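Local coordinates for protein alcohol dehydrogenase (Escherichia coli, PDB 5VM2) that is an oxidoreductase of unknown specificity, involved in membrane biogenesis and probably oxidising alcohols with NAD or NADP as a zinc-containing member of the alcohol dehydrogenase family, at residues 241-246 with 264-269; 172-177 with 196-201. All coordinates share one frame; numbering follows the deposited sequence.

Contact 1 of 2, residues 241-246 with 264-269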
ATOM      1  N   VAL A 241     -18.790  -1.756   0.361  1.00 28.39           N
ATOM      2  CA  VAL A 241     -18.084  -2.157   1.570  1.00 28.35           C
ATOM      3  C   VAL A 241     -16.665  -2.511   1.165  1.00 29.31           C
ATOM      4  O   VAL A 241     -16.457  -3.377   0.302  1.00 28.00           O
ATOM      5  CB  VAL A 241     -18.756  -3.343   2.276  1.00 26.17           C
ATOM      6  CG1 VAL A 241     -18.002  -3.671   3.565  1.00 23.73           C
ATOM      7  CG2 VAL A 241     -20.217  -3.041   2.572  1.00 27.16           C
ATOM      8  N   PHE A 242     -15.698  -1.836   1.769  1.00 28.64           N
ATOM      9  CA  PHE A 242     -14.292  -2.150   1.581  1.00 28.54           C
ATOM     10  C   PHE A 242     -13.822  -3.009   2.745  1.00 30.25           C
ATOM     11  O   PHE A 242     -14.020  -2.647   3.910  1.00 30.43           O
ATOM     12  CB  PHE A 242     -13.443  -0.880   1.504  1.00 25.89           C
ATOM     13  CG  PHE A 242     -13.713  -0.038   0.300  1.00 27.28           C
ATOM     14  CD1 PHE A 242     -14.678   0.961   0.340  1.00 28.66           C
ATOM     15  CD2 PHE A 242     -13.007  -0.242  -0.872  1.00 26.90           C
ATOM     16  CE1 PHE A 242     -14.930   1.752  -0.776  1.00 28.24           C
ATOM     17  CE2 PHE A 242     -13.256   0.538  -1.992  1.00 30.20           C
ATOM     18  CZ  PHE A 242     -14.220   1.538  -1.941  1.00 28.88           C
ATOM     19  N   GLU A 243     -13.210  -4.145   2.429  1.00 31.87           N
ATOM     20  CA  GLU A 243     -12.528  -4.969   3.416  1.00 33.36           C
ATOM     21  C   GLU A 243     -11.030  -4.731   3.269  1.00 34.82           C
ATOM     22  O   GLU A 243     -10.454  -5.013   2.214  1.00 32.84           O
ATOM     23  CB  GLU A 243     -12.876  -6.445   3.232  1.00 38.87           C
ATOM     24  CG  GLU A 243     -12.610  -7.299   4.456  1.00 47.91           C
ATOM     25  CD  GLU A 243     -11.134  -7.559   4.671  1.00 56.23           C
ATOM     26  OE1 GLU A 243     -10.697  -7.563   5.838  1.00 60.47           O
ATOM     27  OE2 GLU A 243     -10.412  -7.753   3.670  1.00 58.95           O
ATOM     28  N   THR A 244     -10.405  -4.190   4.317  1.00 35.53           N
ATOM     29  CA  THR A 244      -9.028  -3.727   4.226  1.00 40.89           C
ATOM     30  C   THR A 244      -8.100  -4.306   5.283  1.00 49.08           C
ATOM     31  O   THR A 244      -6.883  -4.146   5.152  1.00 53.26           O
ATOM     32  CB  THR A 244      -8.965  -2.192   4.318  1.00 40.44           C
ATOM     33  OG1 THR A 244      -9.244  -1.783   5.663  1.00 44.05           O
ATOM     34  CG2 THR A 244      -9.972  -1.544   3.381  1.00 36.21           C
ATOM     35  N   ALA A 245      -8.625  -4.960   6.319  1.00 51.37           N
ATOM     36  CA  ALA A 245      -7.777  -5.510   7.368  1.00 58.96           C
ATOM     37  C   ALA A 245      -7.215  -6.881   7.018  1.00 64.66           C
ATOM     38  O   ALA A 245      -6.242  -7.313   7.644  1.00 69.36           O
ATOM     39  CB  ALA A 245      -8.555  -5.599   8.685  1.00 59.83           C
ATOM     40  N   GLY A 246      -7.796  -7.565   6.037  1.00 65.18           N
ATOM     41  CA  GLY A 246      -7.355  -8.905   5.709  1.00 72.23           C
ATOM     42  C   GLY A 246      -7.675  -9.948   6.754  1.00 78.24           C
ATOM     43  O   GLY A 246      -7.019 -10.991   6.796  1.00 83.69           O
ATOM     44  N   ILE A 264     -18.808  -5.356  -2.743  1.00 26.38           N
ATOM     45  CA  ILE A 264     -17.809  -5.653  -1.722  1.00 26.19           C
ATOM     46  C   ILE A 264     -16.442  -5.648  -2.400  1.00 29.34           C
ATOM     47  O   ILE A 264     -16.236  -6.355  -3.393  1.00 31.24           O
ATOM     48  CB  ILE A 264     -18.072  -7.008  -1.043  1.00 26.11           C
ATOM     49  CG1 ILE A 264     -19.415  -6.983  -0.300  1.00 26.09           C
ATOM     50  CG2 ILE A 264     -16.927  -7.350  -0.096  1.00 25.05           C
ATOM     51  CD1 ILE A 264     -19.915  -8.347   0.109  1.00 28.62           C
ATOM     52  N   MET A 265     -15.521  -4.841  -1.884  1.00 27.78           N
ATOM     53  CA  MET A 265     -14.159  -4.777  -2.399  1.00 27.49           C
ATOM     54  C   MET A 265     -13.221  -5.373  -1.364  1.00 27.97           C
ATOM     55  O   MET A 265     -13.217  -4.940  -0.209  1.00 29.02           O
ATOM     56  CB  MET A 265     -13.736  -3.337  -2.695  1.00 26.75           C
ATOM     57  CG  MET A 265     -14.776  -2.479  -3.389  1.00 28.28           C
ATOM     58  SD  MET A 265     -15.180  -3.047  -5.040  1.00 29.82           S
ATOM     59  CE  MET A 265     -13.595  -2.965  -5.879  1.00 31.20           C
ATOM     60  N   ILE A 266     -12.429  -6.349  -1.780  1.00 29.05           N
ATOM     61  CA  ILE A 266     -11.437  -6.978  -0.920  1.00 31.91           C
ATOM     62  C   ILE A 266     -10.088  -6.378  -1.294  1.00 33.04           C
ATOM     63  O   ILE A 266      -9.495  -6.725  -2.322  1.00 33.03           O
ATOM     64  CB  ILE A 266     -11.450  -8.498  -1.066  1.00 34.52           C
ATOM     65  CG1 ILE A 266     -12.814  -9.034  -0.639  1.00 34.35           C
ATOM     66  CG2 ILE A 266     -10.335  -9.116  -0.256  1.00 35.76           C
ATOM     67  CD1 ILE A 266     -13.016 -10.464  -0.995  1.00 39.93           C
ATOM     68  N   VAL A 267      -9.605  -5.468  -0.454  1.00 31.07           N
ATOM     69  CA  VAL A 267      -8.393  -4.710  -0.745  1.00 39.11           C
ATOM     70  C   VAL A 267      -7.225  -5.531  -0.208  1.00 50.52           C
ATOM     71  O   VAL A 267      -6.787  -5.368   0.931  1.00 48.42           O
ATOM     72  CB  VAL A 267      -8.450  -3.305  -0.160  1.00 37.86           C
ATOM     73  CG1 VAL A 267      -7.115  -2.610  -0.329  1.00 34.61           C
ATOM     74  CG2 VAL A 267      -9.559  -2.518  -0.841  1.00 36.78           C
ATOM     75  N   GLY A 268      -6.740  -6.448  -1.043  1.00 66.67           N
ATOM     76  CA  GLY A 268      -5.563  -7.234  -0.740  1.00 76.81           C
ATOM     77  C   GLY A 268      -5.837  -8.449   0.132  1.00 85.02           C
ATOM     78  O   GLY A 268      -6.918  -8.636   0.694  1.00 84.15           O
ATOM     79  N   THR A 269      -4.820  -9.313   0.204  1.00 88.34           N
ATOM     80  CA  THR A 269      -4.631 -10.294   1.273  1.00 91.61           C
ATOM     81  C   THR A 269      -5.699 -11.384   1.366  1.00 92.41           C
ATOM     82  O   THR A 269      -6.016 -12.042   0.368  1.00 91.55           O
ATOM     83  CB  THR A 269      -4.520  -9.565   2.618  1.00 89.82           C
ATOM     84  OG1 THR A 269      -5.806  -9.067   3.006  1.00 84.34           O
ATOM     85  CG2 THR A 269      -3.530  -8.402   2.522  1.00 89.45           C
TER
HETATM   86  O   HOH W   1      -7.932  -7.397   2.701  1.00 48.32           O

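Contact 2 of 2, residues 172-177 with 196-201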
ATOM      1  N   ILE A 172     -20.632   4.419   2.179  1.00 28.04           N
ATOM      2  CA  ILE A 172     -19.449   3.568   2.176  1.00 28.04           C
ATOM      3  C   ILE A 172     -19.151   3.098   3.595  1.00 28.77           C
ATOM      4  O   ILE A 172     -19.243   3.872   4.556  1.00 24.52           O
ATOM      5  CB  ILE A 172     -18.247   4.314   1.562  1.00 30.43           C
ATOM      6  CG1 ILE A 172     -18.537   4.606   0.084  1.00 33.33           C
ATOM      7  CG2 ILE A 172     -16.957   3.510   1.705  1.00 28.72           C
ATOM      8  CD1 ILE A 172     -17.364   5.124  -0.677  1.00 37.68           C
ATOM      9  N   ILE A 173     -18.817   1.814   3.718  1.00 29.38           N
ATOM     10  CA  ILE A 173     -18.323   1.225   4.956  1.00 27.39           C
ATOM     11  C   ILE A 173     -16.931   0.685   4.676  1.00 26.08           C
ATOM     12  O   ILE A 173     -16.742  -0.095   3.736  1.00 27.68           O
ATOM     13  CB  ILE A 173     -19.236   0.104   5.472  1.00 26.76           C
ATOM     14  CG1 ILE A 173     -20.621   0.650   5.823  1.00 28.15           C
ATOM     15  CG2 ILE A 173     -18.600  -0.559   6.685  1.00 27.99           C
ATOM     16  CD1 ILE A 173     -21.619  -0.428   6.191  1.00 29.82           C
ATOM     17  N   ILE A 174     -15.964   1.098   5.483  1.00 24.35           N
ATOM     18  CA  ILE A 174     -14.596   0.615   5.387  1.00 25.81           C
ATOM     19  C   ILE A 174     -14.311  -0.229   6.621  1.00 29.68           C
ATOM     20  O   ILE A 174     -14.337   0.277   7.752  1.00 31.36           O
ATOM     21  CB  ILE A 174     -13.604   1.777   5.256  1.00 23.86           C
ATOM     22  CG1 ILE A 174     -13.848   2.497   3.924  1.00 25.85           C
ATOM     23  CG2 ILE A 174     -12.173   1.272   5.352  1.00 23.88           C
ATOM     24  CD1 ILE A 174     -13.042   3.728   3.753  1.00 24.66           C
ATOM     25  N   LEU A 175     -14.061  -1.519   6.409  1.00 28.97           N
ATOM     26  CA  LEU A 175     -13.720  -2.431   7.495  1.00 30.43           C
ATOM     27  C   LEU A 175     -12.203  -2.428   7.653  1.00 32.15           C
ATOM     28  O   LEU A 175     -11.479  -2.977   6.815  1.00 31.82           O
ATOM     29  CB  LEU A 175     -14.252  -3.833   7.213  1.00 32.49           C
ATOM     30  CG  LEU A 175     -15.766  -3.945   7.001  1.00 31.97           C
ATOM     31  CD1 LEU A 175     -16.159  -5.394   6.739  1.00 32.63           C
ATOM     32  CD2 LEU A 175     -16.536  -3.383   8.187  1.00 30.05           C
ATOM     33  N   GLY A 176     -11.723  -1.786   8.713  1.00 30.94           N
ATOM     34  CA  GLY A 176     -10.297  -1.685   8.943  1.00 31.08           C
ATOM     35  C   GLY A 176      -9.813  -0.255   8.859  1.00 31.61           C
ATOM     36  O   GLY A 176     -10.054   0.436   7.865  1.00 32.57           O
ATOM     37  N   ALA A 177      -9.143   0.204   9.910  1.00 30.92           N
ATOM     38  CA  ALA A 177      -8.566   1.540   9.959  1.00 31.09           C
ATOM     39  C   ALA A 177      -7.055   1.472  10.156  1.00 33.07           C
ATOM     40  O   ALA A 177      -6.456   2.373  10.754  1.00 32.72           O
ATOM     41  CB  ALA A 177      -9.225   2.377  11.054  1.00 30.90           C
ATOM     42  N   ILE A 196     -19.174   7.994   5.052  1.00 28.64           N
ATOM     43  CA  ILE A 196     -18.175   6.939   5.157  1.00 28.79           C
ATOM     44  C   ILE A 196     -18.110   6.493   6.607  1.00 30.14           C
ATOM     45  O   ILE A 196     -17.717   7.275   7.477  1.00 30.41           O
ATOM     46  CB  ILE A 196     -16.782   7.405   4.696  1.00 28.38           C
ATOM     47  CG1 ILE A 196     -16.860   8.148   3.360  1.00 32.33           C
ATOM     48  CG2 ILE A 196     -15.841   6.224   4.597  1.00 26.76           C
ATOM     49  CD1 ILE A 196     -15.515   8.697   2.905  1.00 33.23           C
ATOM     50  N   ALA A 197     -18.455   5.236   6.860  1.00 30.78           N
ATOM     51  CA  ALA A 197     -18.292   4.632   8.174  1.00 31.42           C
ATOM     52  C   ALA A 197     -17.033   3.777   8.172  1.00 30.09           C
ATOM     53  O   ALA A 197     -16.759   3.066   7.201  1.00 31.10           O
ATOM     54  CB  ALA A 197     -19.510   3.783   8.548  1.00 29.14           C
ATOM     55  N   VAL A 198     -16.253   3.868   9.246  1.00 29.77           N
ATOM     56  CA  VAL A 198     -15.004   3.126   9.375  1.00 28.63           C
ATOM     57  C   VAL A 198     -15.063   2.296  10.650  1.00 28.66           C
ATOM     58  O   VAL A 198     -15.378   2.822  11.725  1.00 28.34           O
ATOM     59  CB  VAL A 198     -13.781   4.061   9.391  1.00 29.89           C
ATOM     60  CG1 VAL A 198     -12.515   3.266   9.663  1.00 30.39           C
ATOM     61  CG2 VAL A 198     -13.673   4.816   8.073  1.00 32.49           C
ATOM     62  N   VAL A 199     -14.750   1.009  10.526  1.00 29.01           N
ATOM     63  CA  VAL A 199     -14.864   0.037  11.605  1.00 30.15           C
ATOM     64  C   VAL A 199     -13.477  -0.505  11.919  1.00 30.90           C
ATOM     65  O   VAL A 199     -12.758  -0.940  11.013  1.00 29.92           O
ATOM     66  CB  VAL A 199     -15.809  -1.117  11.221  1.00 30.36           C
ATOM     67  CG1 VAL A 199     -15.954  -2.097  12.372  1.00 31.62           C
ATOM     68  CG2 VAL A 199     -17.165  -0.580  10.778  1.00 31.26           C
ATOM     69  N   ASP A 200     -13.112  -0.495  13.198  1.00 31.64           N
ATOM     70  CA  ASP A 200     -11.904  -1.171  13.656  1.00 32.99           C
ATOM     71  C   ASP A 200     -12.104  -1.555  15.118  1.00 35.20           C
ATOM     72  O   ASP A 200     -13.206  -1.435  15.662  1.00 36.96           O
ATOM     73  CB  ASP A 200     -10.661  -0.295  13.450  1.00 34.69           C
ATOM     74  CG  ASP A 200      -9.367  -1.074  13.619  1.00 41.54           C
ATOM     75  OD1 ASP A 200      -8.592  -1.171  12.646  1.00 43.66           O
ATOM     76  OD2 ASP A 200      -9.135  -1.604  14.725  1.00 44.80           O
ATOM     77  N   VAL A 201     -11.031  -2.000  15.771  1.00 35.33           N
ATOM     78  CA  VAL A 201     -11.089  -2.431  17.162  1.00 35.23           C
ATOM     79  C   VAL A 201     -10.118  -1.672  18.051  1.00 37.69           C
ATOM     80  O   VAL A 201     -10.083  -1.922  19.258  1.00 39.43           O
ATOM     81  CB  VAL A 201     -10.849  -3.950  17.292  1.00 41.22           C
ATOM     82  CG1 VAL A 201     -11.986  -4.725  16.648  1.00 41.23           C
ATOM     83  CG2 VAL A 201      -9.499  -4.339  16.685  1.00 41.24           C
TER

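Contact 1 of 2, residues 241-246 with 264-269
Strands 241-243 and 264-267 run parallel, 4.7 Å apart at closest approach and 21° from aligned, joined by three nearly straight backbone hydrogen bonds: Met265 N to Val241 O, Glu243 N to Met265 O and Val267 N to Glu243 O, each 2.8 Å. On one face Phe242 and Met265 lie side by side, Phe242 CE2 3.7 Å from Met265 CG. Val267 CG2 comes to the edge of the ring near its plane, 4.1 Å from Phe242 CD2; with CG2 beside its own backbone N (chi1 173°), Val267 turns this methyl back toward the phenylalanine. These are neighbouring inner strands of the parallel Rossmann-type sheet, and helices 179-190 and 145-163 pack on the Phe242 face. The other face carries Val241, Ile264, Glu243 and Ile266. The Glu243 chain bends at chi2 (-74°), bringing its carboxylate to the C-terminal end of the strands, where OE1 is hydrogen-bonded to Thr250 OG1 and only weakly to Gly246 N. Across the gap a water 2.7 Å from Glu243 OE2 and 2.6 Å from Gly268 O probably bridges the carboxylate to the chain just past Val267, the residue at the centre of an inverse gamma turn.

Contact 2 of 2, residues 172-177 with 196-201
Ile174 lays its CD1 methyl alongside Ile196, 3.8 Å from Ile196 CG2, and that same CG2 also meets Ile172 CG2, so this one methyl of Ile196 is shared by Ile172 and Ile174 of the neighbouring strand. Segments 172-177 and 196-201 belong to the two strands of a right-handed beta-alpha-beta crossover of Rossmann type, strand 171-175, helix 179-190 and strand 195-200, with Leu185 and Cys188 of the helix packed on this isoleucine face. The strands are parallel, 17° from aligned, and are stitched by Ala197 N to Ile172 O, Ile174 N to Ala197 O, Val199 N to Ile174 O and Gly176 N to Val199 O. On the other face Leu175 and Val199 lie side by side, Leu175 CD2 reaching 3.9 Å from Val199 CB, while Ile173 and Ala197 sit against Phe232 of helix 225-232. Gly176 fits the first glycine of a GxGxxG pattern, consistent with a dinucleotide-binding turn. Just beyond it Ala177 swings toward the second strand, its CB 3.7 Å from Val198 CG1. Asp200, with CG anti to the backbone N (chi1 -167°), reaches across to this turn; its OD2 accepts from Leu202 N, and its OD1 takes the Ala177 N-H at 3.1 Å through the anti lone pair, the N-H...O angle being 164°.

How the contacts relate
From the N terminus, contact 2 comes first: strand 171-175 leads through helix 179-190 to strand 195-200, which closes the loop beside it. The chain then goes on through strand 216-219 and helix 225-232 before strand 238-243 returns to the other flank of 171-175. Contact 1 opens there and closes after helix 248-253, when 262-267 docks outside 238-243. The two loops are in series, neither nested nor crossed, yet their strands form four consecutive members of one parallel sheet. The seam lies between 171-175 and 238-243: Leu175 N probably hydrogen-bonds to Phe242 O, and Thr244 OG1 probably to Leu175 O, while Phe242 CE1 packs on Ile172 CG2.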